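Nitroreductase family protein (Lactobacillus plantarum, PDB 4QLX) probably catalyses the NADH-dependent reduction of 10-oxo-(11E)-octadecenoate to 10-oxooctadecanoate on bound FMN, within a pathway that saturates polyunsaturated fatty acids. Local coordinates at residues K8-N13 and A159-Y164; A44-A49 and M153-V158; S88-I93 and G193-K198; Q27-V32 and A199-L204. One frame throughout, in Å; residues are numbered along the deposited sequence.

Contact 1: residues K8-N13 and A159-Y164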
# COMPACT_ATOMS: atom_id res chain seq x y z
N LYS A 8 16.23 -11.65 9.84
CA LYS A 8 14.90 -11.54 9.27
C LYS A 8 15.15 -10.74 7.99
O LYS A 8 14.25 -10.48 7.20
CB LYS A 8 13.90 -10.85 10.20
CG LYS A 8 13.19 -11.77 11.20
CD LYS A 8 12.67 -10.95 12.38
CE LYS A 8 11.94 -11.80 13.41
NZ LYS A 8 10.47 -11.95 13.11
N ASN A 9 16.42 -10.36 7.83
CA ASN A 9 16.93 -9.56 6.72
C ASN A 9 16.39 -8.12 6.72
O ASN A 9 16.45 -7.43 5.71
CB ASN A 9 16.66 -10.24 5.38
CG ASN A 9 17.49 -9.65 4.24
OD1 ASN A 9 18.73 -9.72 4.27
ND2 ASN A 9 16.82 -9.06 3.24
N LEU A 10 15.87 -7.68 7.87
CA LEU A 10 15.42 -6.29 8.04
C LEU A 10 16.24 -5.61 9.13
O LEU A 10 16.07 -5.92 10.30
CB LEU A 10 13.94 -6.24 8.41
CG LEU A 10 12.95 -6.90 7.45
CD1 LEU A 10 11.53 -6.46 7.78
CD2 LEU A 10 13.29 -6.57 6.00
N VAL A 11 17.13 -4.68 8.76
CA VAL A 11 17.98 -4.04 9.75
C VAL A 11 17.23 -2.98 10.58
O VAL A 11 17.65 -2.63 11.68
CB VAL A 11 19.23 -3.41 9.10
CG1 VAL A 11 18.87 -2.16 8.31
CG2 VAL A 11 20.29 -3.11 10.15
N ASN A 12 16.12 -2.45 10.06
CA ASN A 12 15.21 -1.71 10.90
C ASN A 12 13.89 -2.47 10.93
O ASN A 12 13.09 -2.38 10.00
CB ASN A 12 15.02 -0.27 10.40
CG ASN A 12 14.12 0.57 11.32
OD1 ASN A 12 13.63 0.09 12.34
ND2 ASN A 12 13.90 1.83 10.95
N ASN A 13 13.68 -3.23 11.99
CA ASN A 13 12.53 -4.11 12.11
C ASN A 13 11.50 -3.56 13.09
O ASN A 13 10.60 -4.27 13.53
CB ASN A 13 12.98 -5.51 12.53
CG ASN A 13 11.91 -6.55 12.34
OD1 ASN A 13 11.27 -6.62 11.30
ND2 ASN A 13 11.68 -7.36 13.37
N ALA A 159 12.06 -0.39 1.93
CA ALA A 159 13.22 0.49 1.75
C ALA A 159 13.76 0.95 3.10
O ALA A 159 14.97 0.84 3.36
CB ALA A 159 12.84 1.69 0.87
N ARG A 160 12.86 1.42 3.97
CA ARG A 160 13.24 1.89 5.30
C ARG A 160 13.68 0.75 6.21
O ARG A 160 14.63 0.90 6.97
CB ARG A 160 12.07 2.67 5.94
CG ARG A 160 12.02 4.13 5.48
CD ARG A 160 10.91 4.96 6.15
NE ARG A 160 10.91 4.90 7.61
CZ ARG A 160 11.81 5.49 8.40
NH1 ARG A 160 12.84 6.17 7.89
NH2 ARG A 160 11.69 5.37 9.72
N ALA A 161 13.02 -0.39 6.12
CA ALA A 161 13.43 -1.56 6.88
C ALA A 161 14.85 -2.01 6.53
O ALA A 161 15.51 -2.67 7.33
CB ALA A 161 12.45 -2.72 6.65
N HIS A 162 15.31 -1.65 5.33
CA HIS A 162 16.69 -1.93 4.92
C HIS A 162 17.66 -0.79 5.29
O HIS A 162 18.85 -0.84 4.96
CB HIS A 162 16.75 -2.21 3.42
CG HIS A 162 16.30 -3.59 3.06
ND1 HIS A 162 17.14 -4.54 2.53
CD2 HIS A 162 15.08 -4.19 3.19
CE1 HIS A 162 16.47 -5.66 2.33
NE2 HIS A 162 15.22 -5.48 2.72
N GLY A 163 17.15 0.24 5.97
CA GLY A 163 18.01 1.34 6.37
C GLY A 163 18.10 2.46 5.35
O GLY A 163 18.88 3.39 5.52
N TYR A 164 17.27 2.39 4.31
CA TYR A 164 17.24 3.41 3.28
C TYR A 164 16.05 4.36 3.47
O TYR A 164 15.44 4.39 4.54
CB TYR A 164 17.18 2.77 1.89
CG TYR A 164 18.38 1.89 1.64
CD1 TYR A 164 19.67 2.41 1.72
CD2 TYR A 164 18.24 0.54 1.32
CE1 TYR A 164 20.78 1.62 1.52
CE2 TYR A 164 19.35 -0.26 1.11
CZ TYR A 164 20.62 0.29 1.20
OH TYR A 164 21.74 -0.48 0.99
O HOH W 1 15.50 2.81 8.80

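Contact 2: residues A44-A49 and M153-V158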
# COMPACT_ATOMS: atom_id res chain seq x y z
N ALA A 44 11.33 -8.48 -3.94
CA ALA A 44 10.69 -9.74 -3.53
C ALA A 44 9.96 -9.56 -2.19
O ALA A 44 8.84 -10.02 -2.02
CB ALA A 44 11.73 -10.87 -3.44
N GLU A 45 10.59 -8.87 -1.25
CA GLU A 45 9.94 -8.60 0.05
C GLU A 45 8.65 -7.78 -0.09
O GLU A 45 7.63 -8.10 0.54
CB GLU A 45 10.93 -7.90 0.98
CG GLU A 45 12.00 -8.86 1.51
CD GLU A 45 13.19 -8.15 2.15
OE1 GLU A 45 13.27 -6.90 2.11
OE2 GLU A 45 14.06 -8.86 2.70
N ALA A 46 8.67 -6.76 -0.94
CA ALA A 46 7.46 -5.98 -1.20
C ALA A 46 6.35 -6.81 -1.85
O ALA A 46 5.16 -6.55 -1.63
CB ALA A 46 7.79 -4.79 -2.10
N ALA A 47 6.73 -7.81 -2.64
CA ALA A 47 5.75 -8.56 -3.43
C ALA A 47 5.10 -9.66 -2.60
O ALA A 47 4.33 -10.47 -3.14
CB ALA A 47 6.41 -9.14 -4.68
N THR A 48 5.39 -9.69 -1.31
CA THR A 48 4.55 -10.40 -0.35
C THR A 48 3.18 -9.72 -0.22
O THR A 48 2.24 -10.28 0.35
CB THR A 48 5.21 -10.50 1.05
OG1 THR A 48 5.42 -9.19 1.58
CG2 THR A 48 6.56 -11.22 0.95
N ALA A 49 3.06 -8.51 -0.78
CA ALA A 49 1.78 -7.78 -0.80
C ALA A 49 0.60 -8.61 -1.35
O ALA A 49 0.80 -9.53 -2.15
CB ALA A 49 1.95 -6.47 -1.64
N MET A 153 3.47 0.69 -1.88
CA MET A 153 3.43 1.04 -0.47
C MET A 153 4.32 0.11 0.35
O MET A 153 5.04 0.55 1.22
CB MET A 153 1.98 1.00 0.06
CG MET A 153 1.83 1.54 1.51
SD MET A 153 2.25 3.29 1.70
CE MET A 153 3.76 3.20 2.68
N GLN A 154 4.29 -1.20 0.07
CA GLN A 154 5.15 -2.09 0.84
C GLN A 154 6.61 -1.81 0.52
O GLN A 154 7.45 -1.89 1.40
CB GLN A 154 4.79 -3.57 0.60
CG GLN A 154 3.49 -3.95 1.33
CD GLN A 154 3.50 -5.36 1.91
OE1 GLN A 154 2.97 -5.59 3.00
NE2 GLN A 154 4.11 -6.31 1.19
N LEU A 155 6.91 -1.44 -0.73
CA LEU A 155 8.30 -1.22 -1.13
C LEU A 155 8.87 0.02 -0.41
O LEU A 155 10.05 0.06 -0.05
CB LEU A 155 8.41 -1.08 -2.65
CG LEU A 155 9.83 -0.95 -3.25
CD1 LEU A 155 10.76 -2.03 -2.70
CD2 LEU A 155 9.79 -1.01 -4.76
N LEU A 156 8.02 1.02 -0.17
CA LEU A 156 8.44 2.21 0.58
C LEU A 156 8.84 1.83 2.00
O LEU A 156 9.79 2.40 2.57
CB LEU A 156 7.33 3.26 0.61
CG LEU A 156 6.93 3.99 -0.68
CD1 LEU A 156 5.74 4.86 -0.38
CD2 LEU A 156 8.08 4.86 -1.21
N LEU A 157 8.11 0.88 2.58
CA LEU A 157 8.40 0.43 3.94
C LEU A 157 9.64 -0.46 3.94
O LEU A 157 10.51 -0.32 4.79
CB LEU A 157 7.18 -0.31 4.55
CG LEU A 157 5.92 0.58 4.63
CD1 LEU A 157 4.69 -0.16 5.12
CD2 LEU A 157 6.20 1.78 5.55
N VAL A 158 9.70 -1.38 2.98
CA VAL A 158 10.84 -2.27 2.84
C VAL A 158 12.12 -1.45 2.73
O VAL A 158 13.12 -1.75 3.38
CB VAL A 158 10.69 -3.20 1.62
CG1 VAL A 158 12.00 -3.91 1.33
CG2 VAL A 158 9.59 -4.23 1.89

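Contact 3: residues S88-I93 and G193-K198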
# COMPACT_ATOMS: atom_id res chain seq x y z
N SER A 88 19.85 6.02 -5.62
CA SER A 88 20.66 4.84 -5.91
C SER A 88 19.97 4.03 -7.02
O SER A 88 20.61 3.56 -7.95
CB SER A 88 20.85 3.96 -4.67
OG SER A 88 21.47 4.68 -3.61
N ALA A 89 18.66 3.87 -6.90
CA ALA A 89 17.88 3.19 -7.94
C ALA A 89 16.45 3.69 -7.92
O ALA A 89 15.93 4.07 -6.87
CB ALA A 89 17.93 1.69 -7.74
N ILE A 90 15.82 3.70 -9.08
CA ILE A 90 14.39 3.95 -9.16
C ILE A 90 13.74 2.63 -9.57
O ILE A 90 14.22 1.95 -10.47
CB ILE A 90 14.03 5.07 -10.15
CG1 ILE A 90 14.76 6.37 -9.77
CG2 ILE A 90 12.52 5.30 -10.19
CD1 ILE A 90 16.11 6.53 -10.48
N VAL A 91 12.67 2.26 -8.87
CA VAL A 91 11.91 1.09 -9.25
C VAL A 91 10.57 1.58 -9.80
O VAL A 91 9.71 2.05 -9.04
CB VAL A 91 11.70 0.13 -8.08
CG1 VAL A 91 10.79 -1.03 -8.48
CG2 VAL A 91 13.05 -0.38 -7.59
N PHE A 92 10.40 1.50 -11.12
CA PHE A 92 9.14 1.92 -11.68
C PHE A 92 8.15 0.76 -11.73
O PHE A 92 8.51 -0.35 -12.12
CB PHE A 92 9.29 2.51 -13.09
CG PHE A 92 8.05 3.23 -13.53
CD1 PHE A 92 7.88 4.58 -13.23
CD2 PHE A 92 7.02 2.55 -14.16
CE1 PHE A 92 6.72 5.24 -13.58
CE2 PHE A 92 5.86 3.20 -14.52
CZ PHE A 92 5.70 4.53 -14.24
N ILE A 93 6.91 1.04 -11.34
CA ILE A 93 5.90 0.00 -11.28
C ILE A 93 4.84 0.23 -12.36
O ILE A 93 4.25 1.30 -12.47
CB ILE A 93 5.24 -0.07 -9.88
CG1 ILE A 93 6.32 -0.05 -8.79
CG2 ILE A 93 4.39 -1.35 -9.75
CD1 ILE A 93 5.79 0.07 -7.36
N GLY A 193 6.65 5.64 -9.88
CA GLY A 193 8.05 5.33 -9.63
C GLY A 193 8.33 5.32 -8.14
O GLY A 193 7.68 6.05 -7.37
N ILE A 194 9.26 4.49 -7.72
CA ILE A 194 9.75 4.51 -6.34
C ILE A 194 11.24 4.82 -6.39
O ILE A 194 12.04 3.98 -6.80
CB ILE A 194 9.54 3.17 -5.61
CG1 ILE A 194 8.07 2.70 -5.64
CG2 ILE A 194 10.05 3.24 -4.18
CD1 ILE A 194 7.08 3.65 -5.00
N ALA A 195 11.63 6.03 -5.98
CA ALA A 195 13.05 6.36 -5.89
C ALA A 195 13.57 5.90 -4.55
O ALA A 195 12.95 6.16 -3.54
CB ALA A 195 13.27 7.88 -6.07
N ILE A 196 14.73 5.23 -4.54
CA ILE A 196 15.30 4.68 -3.31
C ILE A 196 16.77 5.08 -3.14
O ILE A 196 17.53 5.11 -4.11
CB ILE A 196 15.20 3.13 -3.30
CG1 ILE A 196 13.77 2.65 -3.55
CG2 ILE A 196 15.77 2.54 -2.01
CD1 ILE A 196 13.61 1.10 -3.50
N GLY A 197 17.17 5.38 -1.90
CA GLY A 197 18.58 5.58 -1.59
C GLY A 197 18.77 5.94 -0.13
O GLY A 197 17.83 5.85 0.66
N LYS A 198 19.99 6.33 0.24
CA LYS A 198 20.28 6.87 1.58
C LYS A 198 19.95 8.34 1.61
O LYS A 198 20.34 9.07 0.70
CB LYS A 198 21.75 6.69 1.98
CG LYS A 198 22.12 5.36 2.60
CD LYS A 198 21.66 5.28 4.05
CE LYS A 198 22.29 6.37 4.90
NZ LYS A 198 21.90 6.22 6.33
O HOH W 2 21.35 7.13 -2.19

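Contact 4: residues Q27-V32 and A199-L204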
# COMPACT_ATOMS: atom_id res chain seq x y z
N GLN A 27 16.15 13.88 -2.01
CA GLN A 27 17.58 14.05 -2.28
C GLN A 27 18.33 12.97 -1.55
O GLN A 27 18.29 12.89 -0.32
CB GLN A 27 18.06 15.43 -1.84
CG GLN A 27 17.40 16.58 -2.53
CD GLN A 27 18.06 17.91 -2.18
OE1 GLN A 27 19.18 17.94 -1.63
NE2 GLN A 27 17.38 19.01 -2.48
N PHE A 28 19.02 12.13 -2.29
CA PHE A 28 19.73 11.03 -1.67
C PHE A 28 21.23 11.28 -1.72
O PHE A 28 21.69 12.13 -2.46
CB PHE A 28 19.37 9.71 -2.35
CG PHE A 28 17.89 9.49 -2.43
CD1 PHE A 28 17.17 9.95 -3.52
CD2 PHE A 28 17.22 8.85 -1.40
CE1 PHE A 28 15.80 9.75 -3.59
CE2 PHE A 28 15.86 8.64 -1.46
CZ PHE A 28 15.15 9.10 -2.55
N ASP A 29 21.97 10.53 -0.92
CA ASP A 29 23.42 10.56 -1.00
C ASP A 29 23.87 9.85 -2.27
O ASP A 29 23.71 8.63 -2.40
CB ASP A 29 24.04 9.91 0.23
CG ASP A 29 25.55 10.04 0.27
OD1 ASP A 29 26.15 10.46 -0.76
OD2 ASP A 29 26.15 9.71 1.31
N PRO A 30 24.45 10.61 -3.22
CA PRO A 30 24.90 10.03 -4.49
C PRO A 30 26.14 9.15 -4.34
O PRO A 30 26.52 8.50 -5.31
CB PRO A 30 25.21 11.27 -5.35
CG PRO A 30 25.63 12.30 -4.34
CD PRO A 30 24.74 12.06 -3.15
N ASN A 31 26.76 9.13 -3.17
CA ASN A 31 27.90 8.25 -2.94
C ASN A 31 27.52 6.84 -2.52
O ASN A 31 28.37 5.94 -2.50
CB ASN A 31 28.84 8.84 -1.89
CG ASN A 31 29.45 10.15 -2.34
OD1 ASN A 31 29.88 10.28 -3.48
ND2 ASN A 31 29.46 11.13 -1.44
N VAL A 32 26.26 6.64 -2.14
CA VAL A 32 25.83 5.30 -1.74
C VAL A 32 25.05 4.63 -2.85
O VAL A 32 24.11 5.19 -3.44
CB VAL A 32 24.98 5.31 -0.44
CG1 VAL A 32 25.68 6.12 0.65
CG2 VAL A 32 23.62 5.86 -0.70
N ALA A 199 19.27 8.78 2.66
CA ALA A 199 18.90 10.18 2.79
C ALA A 199 20.15 11.05 2.81
O ALA A 199 21.16 10.69 3.41
CB ALA A 199 18.08 10.40 4.05
N ALA A 200 20.07 12.19 2.12
CA ALA A 200 21.13 13.19 2.13
C ALA A 200 21.41 13.65 3.56
O ALA A 200 20.51 14.15 4.25
CB ALA A 200 20.75 14.37 1.25
N GLN A 201 22.65 13.50 4.01
CA GLN A 201 23.00 13.74 5.40
C GLN A 201 23.62 15.12 5.65
O GLN A 201 24.01 15.81 4.70
CB GLN A 201 23.97 12.65 5.88
CG GLN A 201 25.11 12.39 4.91
CD GLN A 201 25.86 11.12 5.23
OE1 GLN A 201 25.34 10.24 5.92
NE2 GLN A 201 27.09 11.01 4.72
N GLU A 202 23.71 15.50 6.92
CA GLU A 202 24.38 16.73 7.35
C GLU A 202 25.87 16.70 6.98
O GLU A 202 26.52 15.66 7.13
CB GLU A 202 24.22 16.94 8.87
CG GLU A 202 24.92 18.20 9.43
CD GLU A 202 25.15 18.14 10.94
OE1 GLU A 202 26.29 17.81 11.36
OE2 GLU A 202 24.20 18.43 11.71
N PRO A 203 26.40 17.83 6.49
CA PRO A 203 27.84 17.90 6.20
C PRO A 203 28.72 17.52 7.40
O PRO A 203 28.43 17.91 8.53
CB PRO A 203 28.05 19.37 5.82
CG PRO A 203 26.82 20.09 6.32
CD PRO A 203 25.72 19.10 6.19
N LEU A 204 29.77 16.76 7.14
CA LEU A 204 30.75 16.40 8.16
C LEU A 204 31.35 17.64 8.83
O LEU A 204 31.73 18.61 8.15
CB LEU A 204 31.85 15.53 7.56
CG LEU A 204 33.06 15.21 8.44
CD1 LEU A 204 32.66 14.29 9.59
CD2 LEU A 204 34.17 14.59 7.62

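Contact 1: residues K8-N13 and A159-Y164
Leu10, Val11 and Asn12 of the N-terminal loop lie across the C-terminal end of helix 137-161, a loop-to-helix-end contact beside the dimer interface. The helix closes in a Schellman motif. Gly163 takes a positive phi, and Gly163 N and Tyr164 N bond back to Arg160 O and Ala159 O. The carbonyl of Ala161 points out to the loop. It accepts from Asn12 N at 2.8 Å, almost straight at the hydrogen (175°), with the donor tilted from the carbonyl plane. Val11 CG1 packs 3.5 Å from His162 C and also meets Gly163, whose backbone angles suit glycine. Asn12 CB lies 3.6 Å from Arg160 O. With CG anti to the backbone N (chi1 -177°), the amide runs on beside Arg160. A water joins Asn12 ND2 to Arg160 O, and ND2 also bonds to Asp17. Leu10 CD2 reaches Ala161 CB at 4.0 Å and also lies near His162 NE2. Asn9 O sits over one face of the His162 ring, offset toward its rim. The Asn9 amide plane stands 79° from the ring, and Asn9 ND2 and His162 NE2 both bond to the carboxylate of Glu45. Leu15 of the second subunit packs on Ala161. Asn12 O, buried by the contact and without a hydrogen-bond partner in the model, faces Ala161 CA at 3.2 Å in a CA-H...O contact.

Contact 2: residues A44-A49 and M153-V158
Ala46 and Gln154 meet where the end of helix 36-46 lies against the flank of helix 137-161. Ala46 starts a type I turn to Ala49, and Gln154 reaches into that turn. Its CG is anti to the carbonyl carbon (chi1 -75°), and a bend at chi2 (-143°) brings the amide to the turn. NE2 donates to Ala46 O at 3.0 Å and to Thr48 OG1 at 3.2 Å, with both acceptors close to the amide plane. Ala46 O also takes Ala49 N, from the same face as NE2. Thr48 places OG1 between its backbone N and carbonyl carbon (chi1 62°), and the hydroxyl donates to Glu45 O at 2.7 Å. Alongside, Ala46 CB touches Leu155 CB at 3.8 Å. Val158 turns CG2 to Ala46 N and CG1 to Glu45 OE1, at 3.3 Å; that carboxylate is hydrogen-bonded to His162 and Asn9. A leucine in place of Gln154 would probably leave Thr48 OG1 without its donor and Ala46 O with one bond fewer, freeing the turn to shift. Met19 of the second subunit packs on Gln154. One buried amide thus holds the helix end through a backbone carbonyl and the Thr48 hydroxyl, while small apolar groups let the helices approach closely.

Contact 3: residues S88-I93 and G193-K198
Gly193 pairs with Phe92 in the antiparallel ladder between strands 188-197 and 89-96, in the central sheet of the nitroreductase fold. The pair is non-hydrogen-bonded. Phe92 CD1 lies 3.7 Å from Gly193 CA; CG is anti to the backbone N (chi1 -166°), which brings the ring beside the glycine. An alanine in place of Phe92 would probably open a gap beside Gly193 and leave Ile172, Phe72 and Leu181 without the ring they touch. Ile194 comes next, in a hydrogen-bonded pair with Val91. Val91 N donates to Ile194 O at 2.8 Å, and Ile194 N to Val91 O at 2.8 Å with the donor above the carbonyl plane. Ile194 CG1 meets Ile93 CD1 at 3.9 Å. Ala195 faces Ile90 in a non-hydrogen-bonded pair, its CB 4.3 Å from Ile90 CG1. Ile196 N donates to Ala89 O at 2.9 Å. Ile196 O faces both Ser88 N and Ala89 N, a classic beta bulge; the Ala89 bond is nearly straight (169°) and the Ser88 bond weak. At Gly197 the bare CA lies 3.6 Å from Ser88 OG. Ser88 OG also bonds to Val32 O and reaches Lys198 N through a water. Ile194 and Val91 face helix 137-161, touching Leu156 and Leu155. Ile90 and Phe92 face Phe72 of helix 66-72, and Phe92 also meets helix 177-181. Strand 58-63 flanks 89-96 on its other edge, and strand 165-169 flanks 188-197.

Contact 4: residues Q27-V32 and A199-L204
Ala200 lays its CB against the carbonyl of Gln27, with CB 3.3 Å from Gln27 O and 4.2 Å from Gln27 CB. The contact is a single backbone bridge, Phe28 with Ala199, and it runs into an Asx turn at Asp29. It sits on the surface, where the loop between helices 15-20 and 36-46 meets the chain just past strand 188-197. Ala200 N donates to Gln27 O at 3.1 Å, with an angle of 151° at the hydrogen and the donor tilted from the carbonyl plane. Two residues before Ala200, Lys198 bonds by its backbone to Asp29, so backbone bonds lie on both sides of the bridged pair. The side chains of that pair take little part. The CB atoms of Phe28 and Ala199 both point away from the other segment. Phe28 packs on Ala87 and its N bonds to Ser86, while Ala199 packs on Val25. Beyond the bridge, polar ends meet loosely. Gln201 runs extended beyond CG, and its NE2 stops 3.8 Å from Asp29 OD2, too long for a hydrogen bond. Carboxylate and amide planes are turned 50° against each other. Neighbouring Arg26 binds FMN and lines the product pocket, and the Gln27 side chain lies about 7 Å from the bound 10-oxooctadecanoic acid. Asp29 starts a type I turn to Val32, closed by Val32 N to Asp29 O. With CG anti to its backbone N (chi1 -174°), Asp29 presents OD1 to Asn31 N at 2.8 Å, which meets it from above the carboxylate plane.

How the contacts relate
Contacts 1 and 2 share helix 137-161, with centres 11 Å apart. Glu45 of contact 2 links them, 2.5 Å from OE1 to His162 NE2 (probable hydrogen bond). Both contacts touch the second subunit. Contact 3 packs against that helix, where Leu155 CD2 lies 3.8 Å from Val91 CG1. Contact 4 continues from the end of contact 3, with Lys198 O 2.7 Å from Asp29 N. Contacts 2 and 4 do not touch. Contacts 1 to 3 lie near bound FMN, not necessarily the same molecule: Thr48 is about 7 Å, Ile194 about 8 Å and Arg160 about 9 Å away, measured from their side chains. The Phe92 side chain is about 10 Å from a bound 10-oxooctadecanoic acid.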